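PDB 3BLX: isocitrate dehydrogenase [NAD] subunit 2, mitochondrial from Saccharomyces cerevisiae, which catalyses the NAD-dependent oxidative decarboxylation of isocitrate to 2-oxoglutarate in the citric acid cycle, as part of an allosteric octamer of two different subunits, and also binds RNA. Local coordinates for residues Y22-P34 with S76-A89. Numbering follows the deposited sequence.
Sequences YTVSFIEGDGIGP and SITKNLVALKGPLA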
ATOM      1  N   TYR B  22     -66.965   8.012  11.495  1.00100.96           N
ATOM      2  CA  TYR B  22     -65.954   7.480  10.581  1.00 91.59           C
ATOM      3  C   TYR B  22     -64.792   6.825  11.328  1.00 94.50           C
ATOM      4  O   TYR B  22     -64.315   7.352  12.337  1.00 92.24           O
ATOM      5  CB  TYR B  22     -65.400   8.598   9.701  1.00 81.61           C
ATOM      6  CG  TYR B  22     -66.383   9.167   8.715  1.00 81.92           C
ATOM      7  CD1 TYR B  22     -67.057  10.359   8.979  1.00 84.31           C
ATOM      8  CD2 TYR B  22     -66.630   8.526   7.512  1.00 82.10           C
ATOM      9  CE1 TYR B  22     -67.952  10.886   8.075  1.00 80.30           C
ATOM     10  CE2 TYR B  22     -67.525   9.045   6.601  1.00 88.52           C
ATOM     11  CZ  TYR B  22     -68.185  10.222   6.888  1.00 89.94           C
ATOM     12  OH  TYR B  22     -69.076  10.738   5.978  1.00 90.42           O
ATOM     13  N   THR B  23     -64.337   5.681  10.824  1.00 76.83           N
ATOM     14  CA  THR B  23     -63.160   5.014  11.376  1.00 87.57           C
ATOM     15  C   THR B  23     -61.863   5.579  10.781  1.00 90.07           C
ATOM     16  O   THR B  23     -61.722   5.665   9.560  1.00 82.01           O
ATOM     17  CB  THR B  23     -63.220   3.492  11.139  1.00 96.02           C
ATOM     18  OG1 THR B  23     -63.898   3.224   9.902  1.00 88.63           O
ATOM     19  CG2 THR B  23     -63.968   2.811  12.267  1.00 97.32           C
ATOM     20  N   VAL B  24     -60.926   5.959  11.648  1.00 82.47           N
ATOM     21  CA  VAL B  24     -59.630   6.504  11.241  1.00 66.90           C
ATOM     22  C   VAL B  24     -58.437   5.892  12.013  1.00 73.09           C
ATOM     23  O   VAL B  24     -58.320   6.077  13.224  1.00 71.40           O
ATOM     24  CB  VAL B  24     -59.610   8.033  11.424  1.00 71.55           C
ATOM     25  CG1 VAL B  24     -58.213   8.580  11.189  1.00 75.12           C
ATOM     26  CG2 VAL B  24     -60.609   8.697  10.497  1.00 67.19           C
ATOM     27  N   SER B  25     -57.552   5.180  11.314  1.00 71.07           N
ATOM     28  CA  SER B  25     -56.373   4.586  11.948  1.00 62.67           C
ATOM     29  C   SER B  25     -55.514   5.690  12.537  1.00 55.31           C
ATOM     30  O   SER B  25     -55.561   6.815  12.069  1.00 57.55           O
ATOM     31  CB  SER B  25     -55.568   3.784  10.932  1.00 51.73           C
ATOM     32  OG  SER B  25     -56.331   2.749  10.346  1.00 54.00           O
ATOM     33  N   PHE B  26     -54.732   5.393  13.564  1.00 58.73           N
ATOM     34  CA  PHE B  26     -53.881   6.435  14.113  1.00 64.88           C
ATOM     35  C   PHE B  26     -52.359   6.288  13.910  1.00 89.63           C
ATOM     36  O   PHE B  26     -51.789   6.939  13.039  1.00 98.20           O
ATOM     37  CB  PHE B  26     -54.207   6.716  15.564  1.00 69.84           C
ATOM     38  CG  PHE B  26     -54.027   8.150  15.930  1.00 70.67           C
ATOM     39  CD1 PHE B  26     -55.108   9.002  15.967  1.00 67.28           C
ATOM     40  CD2 PHE B  26     -52.770   8.663  16.194  1.00 83.42           C
ATOM     41  CE1 PHE B  26     -54.949  10.334  16.286  1.00 67.58           C
ATOM     42  CE2 PHE B  26     -52.599   9.999  16.507  1.00 68.96           C
ATOM     43  CZ  PHE B  26     -53.693  10.836  16.555  1.00 70.50           C
ATOM     44  N   ILE B  27     -51.700   5.453  14.703  1.00 76.75           N
ATOM     45  CA  ILE B  27     -50.238   5.408  14.697  1.00 77.53           C
ATOM     46  C   ILE B  27     -49.738   6.626  15.426  1.00 61.65           C
ATOM     47  O   ILE B  27     -49.368   7.607  14.811  1.00 55.03           O
ATOM     48  CB  ILE B  27     -49.606   5.439  13.282  1.00 54.09           C
ATOM     49  CG1 ILE B  27     -50.305   4.473  12.334  1.00 54.25           C
ATOM     50  CG2 ILE B  27     -48.087   5.163  13.359  1.00 51.70           C
ATOM     51  CD1 ILE B  27     -49.822   4.562  10.922  1.00 44.78           C
ATOM     52  N   GLU B  28     -49.728   6.558  16.745  1.00 71.75           N
ATOM     53  CA  GLU B  28     -49.311   7.686  17.548  1.00 71.18           C
ATOM     54  C   GLU B  28     -47.812   7.896  17.482  1.00 63.21           C
ATOM     55  O   GLU B  28     -47.321   8.969  17.814  1.00 61.40           O
ATOM     56  CB  GLU B  28     -49.771   7.497  18.996  1.00 84.08           C
ATOM     57  CG  GLU B  28     -51.250   7.141  19.098  1.00 96.78           C
ATOM     58  CD  GLU B  28     -51.829   7.350  20.485  1.00115.34           C
ATOM     59  OE1 GLU B  28     -51.052   7.651  21.421  1.00110.27           O
ATOM     60  OE2 GLU B  28     -53.066   7.210  20.628  1.00106.68           O
ATOM     61  N   GLY B  29     -47.086   6.877  17.044  1.00 53.16           N
ATOM     62  CA  GLY B  29     -45.641   6.973  16.983  1.00 78.10           C
ATOM     63  C   GLY B  29     -45.014   7.104  18.361  1.00 82.06           C
ATOM     64  O   GLY B  29     -45.615   6.723  19.372  1.00 71.43           O
ATOM     65  N   ASP B  30     -43.805   7.650  18.409  1.00 74.54           N
ATOM     66  CA  ASP B  30     -43.050   7.698  19.657  1.00 79.09           C
ATOM     67  C   ASP B  30     -42.381   9.044  19.904  1.00 73.90           C
ATOM     68  O   ASP B  30     -42.595  10.006  19.158  1.00 71.89           O
ATOM     69  CB  ASP B  30     -42.027   6.557  19.710  1.00 90.43           C
ATOM     70  CG  ASP B  30     -41.357   6.304  18.367  1.00106.77           C
ATOM     71  OD1 ASP B  30     -41.748   5.333  17.676  1.00 88.53           O
ATOM     72  OD2 ASP B  30     -40.446   7.080  18.000  1.00117.51           O
ATOM     73  N   GLY B  31     -41.562   9.101  20.950  1.00 73.76           N
ATOM     74  CA  GLY B  31     -40.985  10.359  21.377  1.00 77.38           C
ATOM     75  C   GLY B  31     -42.121  11.253  21.823  1.00 77.12           C
ATOM     76  O   GLY B  31     -42.917  10.866  22.686  1.00 57.65           O
ATOM     77  N   ILE B  32     -42.224  12.433  21.220  1.00 74.57           N
ATOM     78  CA  ILE B  32     -43.304  13.346  21.549  1.00 52.74           C
ATOM     79  C   ILE B  32     -44.601  12.899  20.904  1.00 50.38           C
ATOM     80  O   ILE B  32     -45.614  13.568  21.018  1.00 62.30           O
ATOM     81  CB  ILE B  32     -42.988  14.773  21.111  1.00 63.70           C
ATOM     82  CG1 ILE B  32     -42.745  14.824  19.604  1.00 66.48           C
ATOM     83  CG2 ILE B  32     -41.786  15.309  21.870  1.00 60.67           C
ATOM     84  CD1 ILE B  32     -42.541  16.217  19.079  1.00 68.94           C
ATOM     85  N   GLY B  33     -44.567  11.755  20.236  1.00 56.37           N
ATOM     86  CA  GLY B  33     -45.729  11.231  19.540  1.00 51.45           C
ATOM     87  C   GLY B  33     -46.962  11.135  20.413  1.00 64.06           C
ATOM     88  O   GLY B  33     -47.970  11.774  20.132  1.00 66.27           O
ATOM     89  N   PRO B  34     -46.885  10.340  21.486  1.00 82.19           N
ATOM     90  CA  PRO B  34     -48.002  10.163  22.421  1.00 79.65           C
ATOM     91  C   PRO B  34     -48.697  11.473  22.808  1.00 73.54           C
ATOM     92  O   PRO B  34     -49.893  11.573  22.576  1.00 53.61           O
ATOM     93  CB  PRO B  34     -47.334   9.530  23.642  1.00 59.02           C
ATOM     94  CG  PRO B  34     -46.214   8.764  23.074  1.00 75.72           C
ATOM     95  CD  PRO B  34     -45.707   9.558  21.899  1.00 87.02           C
ATOM     96  N   SER B  76     -55.992  -2.820   9.235  1.00 59.15           N
ATOM     97  CA  SER B  76     -56.648  -1.659   9.810  1.00 66.09           C
ATOM     98  C   SER B  76     -56.706  -0.459   8.852  1.00 79.71           C
ATOM     99  O   SER B  76     -57.745   0.181   8.702  1.00 72.94           O
ATOM    100  CB  SER B  76     -55.931  -1.262  11.095  1.00 73.26           C
ATOM    101  OG  SER B  76     -56.410  -0.018  11.568  1.00 82.31           O
ATOM    102  N   ILE B  77     -55.582  -0.153   8.213  1.00 87.12           N
ATOM    103  CA  ILE B  77     -55.477   1.021   7.357  1.00 64.11           C
ATOM    104  C   ILE B  77     -56.093   0.753   5.995  1.00 64.57           C
ATOM    105  O   ILE B  77     -56.710   1.635   5.426  1.00 62.84           O
ATOM    106  CB  ILE B  77     -54.013   1.468   7.201  1.00 65.94           C
ATOM    107  CG1 ILE B  77     -53.420   1.792   8.563  1.00 55.74           C
ATOM    108  CG2 ILE B  77     -53.922   2.680   6.340  1.00 59.39           C
ATOM    109  CD1 ILE B  77     -51.990   2.167   8.506  1.00 55.39           C
ATOM    110  N   THR B  78     -55.939  -0.466   5.475  1.00 63.90           N
ATOM    111  CA  THR B  78     -56.541  -0.831   4.189  1.00 64.51           C
ATOM    112  C   THR B  78     -58.060  -0.720   4.271  1.00 80.06           C
ATOM    113  O   THR B  78     -58.741  -0.406   3.286  1.00 67.74           O
ATOM    114  CB  THR B  78     -56.187  -2.272   3.768  1.00 69.07           C
ATOM    115  OG1 THR B  78     -54.765  -2.417   3.672  1.00 68.49           O
ATOM    116  CG2 THR B  78     -56.827  -2.612   2.422  1.00 61.13           C
ATOM    117  N   LYS B  79     -58.582  -0.984   5.461  1.00 83.64           N
ATOM    118  CA  LYS B  79     -60.015  -0.960   5.691  1.00 78.47           C
ATOM    119  C   LYS B  79     -60.532   0.456   5.884  1.00 79.10           C
ATOM    120  O   LYS B  79     -61.556   0.819   5.320  1.00 67.08           O
ATOM    121  CB  LYS B  79     -60.370  -1.793   6.920  1.00 90.47           C
ATOM    122  CG  LYS B  79     -61.852  -1.727   7.308  1.00 93.00           C
ATOM    123  CD  LYS B  79     -62.040  -1.804   8.827  1.00 88.34           C
ATOM    124  CE  LYS B  79     -61.190  -2.916   9.449  1.00101.13           C
ATOM    125  NZ  LYS B  79     -60.999  -2.719  10.920  1.00 99.97           N
ATOM    126  N   ASN B  80     -59.832   1.244   6.696  1.00 77.08           N
ATOM    127  CA  ASN B  80     -60.275   2.599   7.022  1.00 74.19           C
ATOM    128  C   ASN B  80     -60.034   3.610   5.903  1.00 76.71           C
ATOM    129  O   ASN B  80     -60.752   4.610   5.796  1.00 68.32           O
ATOM    130  CB  ASN B  80     -59.597   3.084   8.296  1.00 75.25           C
ATOM    131  CG  ASN B  80     -59.972   2.258   9.497  1.00 87.79           C
ATOM    132  OD1 ASN B  80     -60.946   1.509   9.470  1.00 94.70           O
ATOM    133  ND2 ASN B  80     -59.197   2.386  10.563  1.00 88.45           N
ATOM    134  N   LEU B  81     -59.018   3.343   5.082  1.00 73.84           N
ATOM    135  CA  LEU B  81     -58.673   4.173   3.919  1.00 65.81           C
ATOM    136  C   LEU B  81     -58.018   5.511   4.295  1.00 63.60           C
ATOM    137  O   LEU B  81     -57.613   6.283   3.415  1.00 50.27           O
ATOM    138  CB  LEU B  81     -59.889   4.407   3.015  1.00 66.61           C
ATOM    139  CG  LEU B  81     -60.585   3.192   2.394  1.00 70.90           C
ATOM    140  CD1 LEU B  81     -61.609   3.648   1.372  1.00 68.14           C
ATOM    141  CD2 LEU B  81     -59.593   2.216   1.760  1.00 57.93           C
ATOM    142  N   VAL B  82     -57.921   5.773   5.599  1.00 47.90           N
ATOM    143  CA  VAL B  82     -57.269   6.975   6.099  1.00 42.04           C
ATOM    144  C   VAL B  82     -56.492   6.687   7.370  1.00 58.28           C
ATOM    145  O   VAL B  82     -56.908   5.851   8.172  1.00 70.22           O
ATOM    146  CB  VAL B  82     -58.278   8.083   6.373  1.00 54.15           C
ATOM    147  CG1 VAL B  82     -57.649   9.183   7.174  1.00 49.99           C
ATOM    148  CG2 VAL B  82     -58.774   8.636   5.077  1.00 70.75           C
ATOM    149  N   ALA B  83     -55.357   7.364   7.538  1.00 48.88           N
ATOM    150  CA  ALA B  83     -54.538   7.262   8.745  1.00 41.95           C
ATOM    151  C   ALA B  83     -53.943   8.619   9.061  1.00 41.05           C
ATOM    152  O   ALA B  83     -53.821   9.462   8.178  1.00 37.82           O
ATOM    153  CB  ALA B  83     -53.434   6.244   8.567  1.00 44.72           C
ATOM    154  N   LEU B  84     -53.580   8.823  10.323  1.00 45.02           N
ATOM    155  CA  LEU B  84     -52.955  10.064  10.760  1.00 46.27           C
ATOM    156  C   LEU B  84     -51.796   9.783  11.698  1.00 53.94           C
ATOM    157  O   LEU B  84     -52.011   9.663  12.890  1.00 78.44           O
ATOM    158  CB  LEU B  84     -53.971  10.936  11.493  1.00 40.28           C
ATOM    159  CG  LEU B  84     -53.379  12.133  12.228  1.00 48.52           C
ATOM    160  CD1 LEU B  84     -53.117  13.246  11.246  1.00 54.49           C
ATOM    161  CD2 LEU B  84     -54.303  12.607  13.315  1.00 35.43           C
ATOM    162  N   LYS B  85     -50.573   9.695  11.181  1.00 44.17           N
ATOM    163  CA  LYS B  85     -49.443   9.300  12.013  1.00 43.53           C
ATOM    164  C   LYS B  85     -48.615  10.473  12.537  1.00 44.28           C
ATOM    165  O   LYS B  85     -48.493  11.497  11.889  1.00 47.14           O
ATOM    166  CB  LYS B  85     -48.546   8.284  11.283  1.00 53.29           C
ATOM    167  CG  LYS B  85     -47.748   8.836  10.129  1.00 55.13           C
ATOM    168  CD  LYS B  85     -46.896   7.759   9.452  1.00 67.76           C
ATOM    169  CE  LYS B  85     -45.597   7.506  10.193  1.00 69.30           C
ATOM    170  NZ  LYS B  85     -44.684   8.686  10.183  1.00 70.11           N
ATOM    171  N   GLY B  86     -48.058  10.308  13.731  1.00 48.94           N
ATOM    172  CA  GLY B  86     -47.086  11.241  14.264  1.00 43.35           C
ATOM    173  C   GLY B  86     -45.698  10.724  13.972  1.00 53.59           C
ATOM    174  O   GLY B  86     -45.550   9.789  13.195  1.00 54.11           O
ATOM    175  N   PRO B  87     -44.678  11.313  14.608  1.00 53.23           N
ATOM    176  CA  PRO B  87     -43.253  11.031  14.387  1.00 62.56           C
ATOM    177  C   PRO B  87     -42.856   9.611  14.776  1.00 69.36           C
ATOM    178  O   PRO B  87     -43.528   8.994  15.605  1.00 70.07           O
ATOM    179  CB  PRO B  87     -42.546  12.008  15.338  1.00 65.95           C
ATOM    180  CG  PRO B  87     -43.561  12.998  15.713  1.00 66.29           C
ATOM    181  CD  PRO B  87     -44.869  12.276  15.694  1.00 46.64           C
ATOM    182  N   LEU B  88     -41.776   9.104  14.185  1.00 72.12           N
ATOM    183  CA  LEU B  88     -41.154   7.863  14.656  1.00 79.48           C
ATOM    184  C   LEU B  88     -39.662   7.790  14.346  1.00 75.49           C
ATOM    185  O   LEU B  88     -39.215   8.180  13.263  1.00 85.48           O
ATOM    186  CB  LEU B  88     -41.892   6.633  14.132  1.00 63.53           C
ATOM    187  CG  LEU B  88     -42.718   6.890  12.886  1.00 75.29           C
ATOM    188  CD1 LEU B  88     -41.827   6.936  11.649  1.00 89.79           C
ATOM    189  CD2 LEU B  88     -43.763   5.806  12.793  1.00 55.97           C
ATOM    190  N   ALA B  89     -38.905   7.282  15.319  1.00 81.90           N
ATOM    191  CA  ALA B  89     -37.443   7.248  15.253  1.00 97.03           C
ATOM    192  C   ALA B  89     -36.893   6.327  14.155  1.00 92.03           C
ATOM    193  O   ALA B  89     -37.647   5.577  13.503  1.00 61.19           O
ATOM    194  CB  ALA B  89     -36.839   6.896  16.630  1.00 79.37           C
TER
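Ser25 turns OG opposite its carbonyl carbon (chi1 -59°), toward helix 71-80, where Asn80 brings ND2 within 2.9 Å of Ser25 OG. This donor bond leaves the Asn80 amide plane by 30°. Ser76 OG reaches the same hydroxyl, 3.0 Å from Ser25 OG, so two helix side chains grip one buried oxygen. Glu54 accepts from the other side chains of this cluster, a bond from Asn80 ND2 and a weak one from Ser76 OG.

Beyond the helix the two segments run parallel. Ser25 N donates to Val82 O, and Ile27 O takes Gly86 N at 3.2 Å. Phe26 and Leu84 lie side by side with Phe26 CZ 3.7 Å from Leu84 CD2, while Leu84 O sits over one ring face near its rim; Trp53 meets the ring edge-to-face. Ile27 packs its CB 3.6 Å from Lys85 CB, and the Ile27 and Ile77 side chains cross at about a right angle, CD1 meeting CD1. Strand 82-85 is outermost within this chain in the large mixed sheet of the isocitrate/isopropylmalate dehydrogenase fold. The Lys85 amine leads away to a salt bridge with Glu278, its side chain about 9 Å from that of Arg104, which probably binds substrate.

Asp30 opens a type II' beta turn that ends at Gly33, the first residue of helix 33-45. Its N donates to Pro87 O at 3.1 Å, and its carboxylate, with CG between N and the carbonyl carbon (chi1 39°), offers the syn lone pair of OD2 to Ala89 N, also 3.1 Å away. Replacing this aspartate with alanine removes the carboxylate, and the Ala89 amide would probably lose its acceptor, while the backbone bond to Pro87 O could remain.

Side-chain polar groups thus hold both ends, the probably charged carboxylate securing the turn; between them backbone bonds run alongside apolar packing.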